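Local coordinates for protein methyltransferase (Streptococcus pyogenes, PDB 2ESR) that probably transfers methyl groups from S-adenosylmethionine, perhaps to a guanine of ribosomal RNA as RsmD does, at residues F30-L36 with R52-V58; Q67-Q71 with T84-M88; I115-E120 with L144-A149. One frame throughout, in Å; residues are numbered along the deposited sequence.

Contact 1. Residues F30-L36 with R52-V58; sequences FNGGRVL and RGMSAAV
Met-54, present as selenomethionine, packs its side chain between Phe-30 and Val-35. Its chain folds at both chi2 (-59°) and chi3 (-69°), which carries SE to 3.7 Å from Phe-30 CB and turns CE toward Val-35. SE also lies 4.3 Å from the centroid of the Phe-30 ring and 33° off its normal, an oblique Met-aromatic contact. Val-35 meets this chain at about a right angle through one branch: CG2, anti to the carbonyl carbon, sits 3.4 Å from Met-54 CG, a tight fit. Arg-52 CB rests against Phe-30 CD2 and CE2, while its guanidinium leads away to a salt bridge with Glu-48. Where the backbones are still irregular, Ser-55 OG takes the place of a backbone acceptor for Gly-33 N (2.9 Å), and Ser-55 N donates to Gly-33 O (2.9 Å) in the carbonyl plane, on a lone pair. Before this, Phe-30 N bonds Arg-52 O at 2.8 Å, beside the Schellman motif that ends helix 44-51 at Gly-53. After it, parallel bridges run from Arg-34/Ala-56 to Leu-36/Val-58, with Val-35 N bonded to Ala-56 O (2.9 Å) and Val-35 O to Val-58 N (2.9 Å). Polar pairing between these first two strands of the Rossmann-type sheet thus begins ahead of the regular ladder, and the Met-54 side chain packs on Phe-30 and Val-35 beside it.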
loop_
_atom_site.group_PDB
_atom_site.type_symbol
_atom_site.label_atom_id
_atom_site.label_comp_id
_atom_site.label_asym_id
_atom_site.label_seq_id
_atom_site.Cartn_x
_atom_site.Cartn_y
_atom_site.Cartn_z
ATOM N N PHE A 30 12.261 -8.607 -13.503
ATOM C CA PHE A 30 11.110 -9.300 -12.933
ATOM C C PHE A 30 9.906 -9.058 -13.833
ATOM O O PHE A 30 9.843 -8.044 -14.519
ATOM C CB PHE A 30 10.790 -8.757 -11.538
ATOM C CG PHE A 30 11.964 -8.726 -10.607
ATOM C CD1 PHE A 30 12.396 -9.880 -9.962
ATOM C CD2 PHE A 30 12.637 -7.533 -10.367
ATOM C CE1 PHE A 30 13.481 -9.843 -9.090
ATOM C CE2 PHE A 30 13.722 -7.485 -9.502
ATOM C CZ PHE A 30 14.144 -8.643 -8.860
ATOM N N ASN A 31 8.951 -9.984 -13.832
ATOM C CA ASN A 31 7.751 -9.812 -14.643
ATOM C C ASN A 31 6.520 -9.536 -13.780
ATOM O O ASN A 31 5.498 -10.210 -13.902
ATOM C CB ASN A 31 7.505 -11.042 -15.520
ATOM C CG ASN A 31 8.485 -11.136 -16.668
ATOM O OD1 ASN A 31 9.605 -11.616 -16.509
ATOM N ND2 ASN A 31 8.071 -10.661 -17.835
ATOM N N GLY A 32 6.630 -8.536 -12.911
ATOM C CA GLY A 32 5.518 -8.178 -12.048
ATOM C C GLY A 32 5.549 -8.856 -10.691
ATOM O O GLY A 32 6.292 -9.818 -10.483
ATOM N N GLY A 33 4.730 -8.358 -9.767
ATOM C CA GLY A 33 4.674 -8.931 -8.432
ATOM C C GLY A 33 4.688 -7.859 -7.359
ATOM O O GLY A 33 4.905 -6.685 -7.664
ATOM N N ARG A 34 4.463 -8.260 -6.107
ATOM C CA ARG A 34 4.443 -7.327 -4.983
ATOM C C ARG A 34 5.692 -7.422 -4.115
ATOM O O ARG A 34 6.096 -8.508 -3.706
ATOM C CB ARG A 34 3.226 -7.573 -4.085
ATOM C CG ARG A 34 1.878 -7.170 -4.658
ATOM C CD ARG A 34 0.869 -6.990 -3.522
ATOM N NE ARG A 34 -0.456 -6.581 -3.989
ATOM C CZ ARG A 34 -1.302 -7.380 -4.630
ATOM N NH1 ARG A 34 -0.967 -8.639 -4.885
ATOM N NH2 ARG A 34 -2.487 -6.925 -5.011
ATOM N N VAL A 35 6.280 -6.270 -3.826
ATOM C CA VAL A 35 7.475 -6.198 -3.003
ATOM C C VAL A 35 7.121 -5.667 -1.613
ATOM O O VAL A 35 6.262 -4.794 -1.475
ATOM C CB VAL A 35 8.521 -5.234 -3.627
ATOM C CG1 VAL A 35 9.738 -5.104 -2.710
ATOM C CG2 VAL A 35 8.947 -5.737 -4.995
ATOM N N LEU A 36 7.767 -6.221 -0.590
ATOM C CA LEU A 36 7.595 -5.750 0.781
ATOM C C LEU A 36 8.992 -5.375 1.263
ATOM O O LEU A 36 9.895 -6.209 1.260
ATOM C CB LEU A 36 7.013 -6.837 1.691
ATOM C CG LEU A 36 6.971 -6.470 3.186
ATOM C CD1 LEU A 36 6.108 -5.235 3.403
ATOM C CD2 LEU A 36 6.418 -7.633 3.985
ATOM N N ARG A 52 13.066 -2.617 -12.033
ATOM C CA ARG A 52 13.448 -3.815 -12.769
ATOM C C ARG A 52 12.297 -4.732 -13.154
ATOM O O ARG A 52 12.520 -5.788 -13.748
ATOM C CB ARG A 52 14.499 -4.597 -11.973
ATOM C CG ARG A 52 15.859 -3.910 -11.934
ATOM C CD ARG A 52 16.833 -4.590 -10.975
ATOM N NE ARG A 52 18.140 -3.931 -10.970
ATOM C CZ ARG A 52 19.188 -4.332 -11.687
ATOM N NH1 ARG A 52 19.093 -5.398 -12.472
ATOM N NH2 ARG A 52 20.335 -3.667 -11.619
ATOM N N GLY A 53 11.068 -4.348 -12.823
ATOM C CA GLY A 53 9.948 -5.190 -13.204
ATOM C C GLY A 53 8.882 -5.520 -12.182
ATOM O O GLY A 53 7.802 -5.992 -12.551
HETATM N N MSE A 54 9.162 -5.313 -10.900
HETATM C CA MSE A 54 8.147 -5.603 -9.896
HETATM C C MSE A 54 7.040 -4.573 -10.095
HETATM O O MSE A 54 7.299 -3.438 -10.499
HETATM C CB MSE A 54 8.739 -5.522 -8.490
HETATM C CG MSE A 54 9.738 -6.641 -8.193
HETATM SE SE MSE A 54 8.950 -8.423 -8.359
HETATM C CE MSE A 54 7.805 -8.326 -6.871
ATOM N N SER A 55 5.807 -4.971 -9.811
ATOM C CA SER A 55 4.653 -4.105 -10.024
ATOM C C SER A 55 4.423 -3.006 -9.000
ATOM O O SER A 55 4.158 -1.857 -9.361
ATOM C CB SER A 55 3.396 -4.961 -10.115
ATOM O OG SER A 55 3.573 -5.993 -11.060
ATOM N N ALA A 56 4.514 -3.356 -7.726
ATOM C CA ALA A 56 4.276 -2.385 -6.672
ATOM C C ALA A 56 5.095 -2.746 -5.457
ATOM O O ALA A 56 5.642 -3.844 -5.374
ATOM C CB ALA A 56 2.803 -2.366 -6.315
ATOM N N ALA A 57 5.171 -1.822 -4.507
ATOM C CA ALA A 57 5.941 -2.074 -3.300
ATOM C C ALA A 57 5.322 -1.424 -2.084
ATOM O O ALA A 57 4.769 -0.326 -2.161
ATOM C CB ALA A 57 7.352 -1.557 -3.471
ATOM N N VAL A 58 5.402 -2.120 -0.962
ATOM C CA VAL A 58 4.919 -1.577 0.295
ATOM C C VAL A 58 6.204 -1.405 1.080
ATOM O O VAL A 58 6.983 -2.351 1.210
ATOM C CB VAL A 58 3.991 -2.547 1.058
ATOM C CG1 VAL A 58 3.725 -2.000 2.469
ATOM C CG2 VAL A 58 2.680 -2.713 0.313
#

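Contact 2. Residues Q67-Q71 with T84-M88; sequences QAIIQ and TLLKM
Gln-67 lays its amide against the isobutyl end of Leu-85, and the chain of the glutamine is bent at chi2 (-57°) to do so. Leu-85 CD2 stands over one face of the amide, 3.3 Å from Gln-67 CD, whereas CD1 lies nearer the amide plane, 3.1 Å from Gln-67 OE1. Gln-67 NE2 presses on Leu-85 CG and CD2 and also comes within 3.5 Å of Lys-87 CB. One turn on, Ile-70 sends its extended CG1 branch to the same methyl that OE1 meets, Ile-70 CD1 to Leu-85 CD1 at 3.8 Å. Gln-71 crosses Leu-85 at about a right angle, its NE2 3.9 Å from Leu-85 CD2. With CG anti to the backbone N (chi1 175°), Leu-85 projects its two methyls toward the helix. The helix and strand segments run antiparallel at 177°, with axes 10.2 Å apart, as expected within the beta-alpha-beta unit formed by strand 56-60, helix 64-75 and strand 83-86. Thr-98 of the second subunit closes in on both glutamines and hydrogen-bonds Leu-85 O through OG1. Since none of the approaches between helix and strand is a hydrogen bond, the contact rests chiefly on van der Waals packing, the amide of Gln-67 laid on a leucine.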
loop_
_atom_site.group_PDB
_atom_site.type_symbol
_atom_site.label_atom_id
_atom_site.label_comp_id
_atom_site.label_asym_id
_atom_site.label_seq_id
_atom_site.Cartn_x
_atom_site.Cartn_y
_atom_site.Cartn_z
ATOM N N GLN A 67 11.817 8.392 6.219
ATOM C CA GLN A 67 10.553 8.570 5.508
ATOM C C GLN A 67 10.642 9.715 4.509
ATOM O O GLN A 67 10.153 9.610 3.383
ATOM C CB GLN A 67 9.416 8.843 6.497
ATOM C CG GLN A 67 9.041 7.654 7.361
ATOM C CD GLN A 67 8.646 6.447 6.539
ATOM O OE1 GLN A 67 9.454 5.911 5.777
ATOM N NE2 GLN A 67 7.399 6.010 6.682
ATOM N N ALA A 68 11.266 10.812 4.922
ATOM C CA ALA A 68 11.409 11.966 4.049
ATOM C C ALA A 68 12.216 11.580 2.815
ATOM O O ALA A 68 11.850 11.912 1.687
ATOM C CB ALA A 68 12.091 13.103 4.797
ATOM N N ILE A 69 13.313 10.863 3.035
ATOM C CA ILE A 69 14.164 10.441 1.934
ATOM C C ILE A 69 13.404 9.521 0.989
ATOM O O ILE A 69 13.454 9.691 -0.227
ATOM C CB ILE A 69 15.419 9.725 2.458
ATOM C CG1 ILE A 69 16.229 10.691 3.323
ATOM C CG2 ILE A 69 16.264 9.224 1.293
ATOM C CD1 ILE A 69 17.431 10.069 3.993
ATOM N N ILE A 70 12.691 8.552 1.552
ATOM C CA ILE A 70 11.927 7.618 0.739
ATOM C C ILE A 70 10.930 8.350 -0.145
ATOM O O ILE A 70 10.861 8.112 -1.347
ATOM C CB ILE A 70 11.149 6.618 1.613
ATOM C CG1 ILE A 70 12.122 5.714 2.369
ATOM C CG2 ILE A 70 10.216 5.794 0.743
ATOM C CD1 ILE A 70 11.443 4.772 3.346
ATOM N N GLN A 71 10.155 9.242 0.461
ATOM C CA GLN A 71 9.153 10.000 -0.274
ATOM C C GLN A 71 9.759 10.760 -1.447
ATOM O O GLN A 71 9.174 10.809 -2.530
ATOM C CB GLN A 71 8.424 10.953 0.681
ATOM C CG GLN A 71 7.488 10.216 1.634
ATOM C CD GLN A 71 6.911 11.103 2.721
ATOM O OE1 GLN A 71 6.332 12.151 2.442
ATOM N NE2 GLN A 71 7.061 10.680 3.971
ATOM N N THR A 84 3.629 2.297 -1.599
ATOM C CA THR A 84 2.823 2.568 -0.421
ATOM C C THR A 84 3.795 2.581 0.758
ATOM O O THR A 84 4.420 1.564 1.054
ATOM C CB THR A 84 1.770 1.470 -0.197
ATOM O OG1 THR A 84 0.917 1.382 -1.348
ATOM C CG2 THR A 84 0.928 1.784 1.034
ATOM N N LEU A 85 3.940 3.736 1.404
ATOM C CA LEU A 85 4.835 3.863 2.547
ATOM C C LEU A 85 4.041 3.894 3.846
ATOM O O LEU A 85 3.108 4.682 4.003
ATOM C CB LEU A 85 5.687 5.137 2.448
ATOM C CG LEU A 85 6.572 5.420 3.674
ATOM C CD1 LEU A 85 7.647 4.346 3.787
ATOM C CD2 LEU A 85 7.221 6.791 3.564
ATOM N N LEU A 86 4.415 3.022 4.770
ATOM C CA LEU A 86 3.754 2.948 6.062
ATOM C C LEU A 86 4.744 3.368 7.133
ATOM O O LEU A 86 5.863 2.853 7.194
ATOM C CB LEU A 86 3.274 1.523 6.340
ATOM C CG LEU A 86 2.201 0.962 5.404
ATOM C CD1 LEU A 86 1.931 -0.491 5.752
ATOM C CD2 LEU A 86 0.931 1.785 5.529
ATOM N N LYS A 87 4.331 4.316 7.967
ATOM C CA LYS A 87 5.165 4.800 9.055
ATOM C C LYS A 87 4.714 4.050 10.298
ATOM O O LYS A 87 3.816 4.494 11.017
ATOM C CB LYS A 87 4.980 6.307 9.239
ATOM C CG LYS A 87 5.915 6.923 10.268
ATOM C CD LYS A 87 6.093 8.424 10.046
ATOM C CE LYS A 87 4.767 9.171 10.083
ATOM N NZ LYS A 87 4.948 10.627 9.792
HETATM N N MSE A 88 5.323 2.897 10.537
HETATM C CA MSE A 88 4.955 2.089 11.689
HETATM C C MSE A 88 6.003 1.023 11.982
HETATM O O MSE A 88 6.941 0.828 11.206
HETATM C CB MSE A 88 3.576 1.445 11.454
HETATM C CG MSE A 88 3.495 0.487 10.273
HETATM SE SE MSE A 88 1.661 0.089 9.703
HETATM C CE MSE A 88 1.040 -0.807 11.304
#

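Contact 3. Residues I115-E120 with L144-A149; sequences IVATIE and LPKEIA
Ile-148 meets Ile-119 branch against branch: the CG2 methyls of the two residues are 3.5 Å apart, tighter than usual for carbons, and Ile-148 CD1 lies 3.7 Å from Ile-119 CD1. The side chains cross at about a right angle. The same Ile-148 CD1 reaches Val-116 CG2 at 4.1 Å, and this valine branch, anti to its own carbonyl carbon, also touches the proline ring, 3.9 Å from Pro-145 CG. At the start of the helical segment, Ile-115 CD1 approaches Leu-144 CD2 at 4.0 Å, again with the side chains nearly perpendicular. At the other end, Glu-120 bends at chi2 (-77°) and lies alongside Ala-149. Its OE1 accepts a weak hydrogen bond from Ala-149 N (3.2 Å, 121° at the hydrogen), and its OE2 rests 3.5 Å from Ala-149 CB, so one carboxylate oxygen faces the backbone amide and the other the methyl.

In the alpha/beta fold of this family, helix 111-124 follows strand 101-106 and packs on the sheet; here its flank is met by strand 147-148, outermost within this chain, and the approach to it. That strand is paired antiparallel with strand 151-159, and the chain leaves the strand conformation at Ala-149.

The second shell centres on Tyr-167 of strand 162-169. Its side chain touches Ile-119, Leu-144 and Ile-148, while its hydroxyl hydrogen-bonds Pro-145 O, tying the backbone of the approach to the sheet beneath. On the sheet-facing side of the helix, Ile-115 packs on Cys-136 and Thr-138, and Ile-119 on Val-134 and Leu-106.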
loop_
_atom_site.group_PDB
_atom_site.type_symbol
_atom_site.label_atom_id
_atom_site.label_comp_id
_atom_site.label_asym_id
_atom_site.label_seq_id
_atom_site.Cartn_x
_atom_site.Cartn_y
_atom_site.Cartn_z
ATOM N N ILE A 115 15.702 -10.776 11.875
ATOM C CA ILE A 115 15.435 -11.476 10.622
ATOM C C ILE A 115 14.664 -12.760 10.912
ATOM O O ILE A 115 13.656 -13.045 10.270
ATOM C CB ILE A 115 16.738 -11.782 9.876
ATOM C CG1 ILE A 115 17.268 -10.480 9.262
ATOM C CG2 ILE A 115 16.513 -12.850 8.809
ATOM C CD1 ILE A 115 18.599 -10.631 8.559
ATOM N N VAL A 116 15.113 -13.522 11.902
ATOM C CA VAL A 116 14.426 -14.765 12.240
ATOM C C VAL A 116 12.990 -14.497 12.716
ATOM O O VAL A 116 12.034 -15.111 12.234
ATOM C CB VAL A 116 15.204 -15.540 13.330
ATOM C CG1 VAL A 116 14.409 -16.762 13.779
ATOM C CG2 VAL A 116 16.555 -15.976 12.781
ATOM N N ALA A 117 12.831 -13.566 13.649
ATOM C CA ALA A 117 11.505 -13.260 14.166
ATOM C C ALA A 117 10.579 -12.753 13.064
ATOM O O ALA A 117 9.407 -13.117 13.018
ATOM C CB ALA A 117 11.608 -12.218 15.276
ATOM N N THR A 118 11.106 -11.917 12.175
ATOM C CA THR A 118 10.279 -11.357 11.111
ATOM C C THR A 118 9.839 -12.402 10.092
ATOM O O THR A 118 8.681 -12.417 9.687
ATOM C CB THR A 118 11.005 -10.192 10.405
ATOM O OG1 THR A 118 11.296 -9.175 11.375
ATOM C CG2 THR A 118 10.128 -9.590 9.308
ATOM N N ILE A 119 10.753 -13.276 9.677
ATOM C CA ILE A 119 10.394 -14.310 8.708
ATOM C C ILE A 119 9.389 -15.274 9.337
ATOM O O ILE A 119 8.448 -15.727 8.679
ATOM C CB ILE A 119 11.649 -15.052 8.206
ATOM C CG1 ILE A 119 12.513 -14.071 7.402
ATOM C CG2 ILE A 119 11.252 -16.246 7.344
ATOM C CD1 ILE A 119 13.809 -14.642 6.885
ATOM N N GLU A 120 9.577 -15.585 10.616
ATOM C CA GLU A 120 8.633 -16.462 11.301
ATOM C C GLU A 120 7.254 -15.804 11.322
ATOM O O GLU A 120 6.240 -16.465 11.091
ATOM C CB GLU A 120 9.090 -16.730 12.734
ATOM C CG GLU A 120 10.286 -17.652 12.846
ATOM C CD GLU A 120 9.926 -19.115 12.640
ATOM O OE1 GLU A 120 10.846 -19.963 12.663
ATOM O OE2 GLU A 120 8.727 -19.420 12.464
ATOM N N LEU A 144 23.409 -16.313 9.705
ATOM C CA LEU A 144 21.987 -16.604 9.721
ATOM C C LEU A 144 21.763 -18.111 9.618
ATOM O O LEU A 144 22.556 -18.826 9.014
ATOM C CB LEU A 144 21.290 -15.883 8.565
ATOM C CG LEU A 144 21.389 -14.350 8.578
ATOM C CD1 LEU A 144 20.731 -13.803 7.320
ATOM C CD2 LEU A 144 20.712 -13.784 9.821
ATOM N N PRO A 145 20.664 -18.606 10.197
ATOM C CA PRO A 145 20.362 -20.038 10.161
ATOM C C PRO A 145 19.970 -20.540 8.775
ATOM O O PRO A 145 19.369 -19.811 7.982
ATOM C CB PRO A 145 19.234 -20.168 11.175
ATOM C CG PRO A 145 18.485 -18.895 10.976
ATOM C CD PRO A 145 19.586 -17.856 10.871
ATOM N N LYS A 146 20.311 -21.791 8.487
ATOM C CA LYS A 146 19.984 -22.367 7.190
ATOM C C LYS A 146 18.487 -22.454 6.955
ATOM O O LYS A 146 18.027 -22.377 5.817
ATOM C CB LYS A 146 20.611 -23.754 7.042
ATOM C CG LYS A 146 22.097 -23.707 6.733
ATOM C CD LYS A 146 22.604 -25.063 6.263
ATOM C CE LYS A 146 24.060 -24.989 5.825
ATOM N NZ LYS A 146 24.568 -26.317 5.371
ATOM N N GLU A 147 17.728 -22.618 8.030
ATOM C CA GLU A 147 16.280 -22.702 7.915
ATOM C C GLU A 147 15.556 -21.816 8.917
ATOM O O GLU A 147 15.969 -21.680 10.068
ATOM C CB GLU A 147 15.809 -24.151 8.099
ATOM C CG GLU A 147 16.156 -25.077 6.948
ATOM C CD GLU A 147 15.732 -26.515 7.204
ATOM O OE1 GLU A 147 15.905 -27.354 6.295
ATOM O OE2 GLU A 147 15.226 -26.807 8.310
ATOM N N ILE A 148 14.472 -21.212 8.455
ATOM C CA ILE A 148 13.630 -20.357 9.284
ATOM C C ILE A 148 12.211 -20.685 8.852
ATOM O O ILE A 148 11.855 -20.477 7.695
ATOM C CB ILE A 148 13.880 -18.862 9.022
ATOM C CG1 ILE A 148 15.329 -18.502 9.352
ATOM C CG2 ILE A 148 12.914 -18.027 9.854
ATOM C CD1 ILE A 148 15.707 -17.071 8.969
ATOM N N ALA A 149 11.406 -21.196 9.776
ATOM C CA ALA A 149 10.035 -21.566 9.449
ATOM C C ALA A 149 10.088 -22.539 8.269
ATOM O O ALA A 149 10.839 -23.507 8.294
ATOM C CB ALA A 149 9.225 -20.319 9.085
#

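How the contacts relate
The three contacts follow one another along the chain and all reach the same mixed sheet. Contacts 1 and 2, with centres about 17 Å apart, belong to successive beta-alpha-beta units that share strand 56-60; they touch where Ala-57 O lies 2.9 Å from Thr-84 N, a probable hydrogen bond. Contact 3 is about 23 Å from contact 1 and 25 Å from contact 2, centre to centre, and touches neither. It lies at the antiparallel end of the sheet, where strand 147-148 is outermost within this chain, whereas strand 83-86 of contact 2 forms the chain's other margin. Of these three, the two on the parallel part of the sheet lie at the subunit interface, while contact 3 does not.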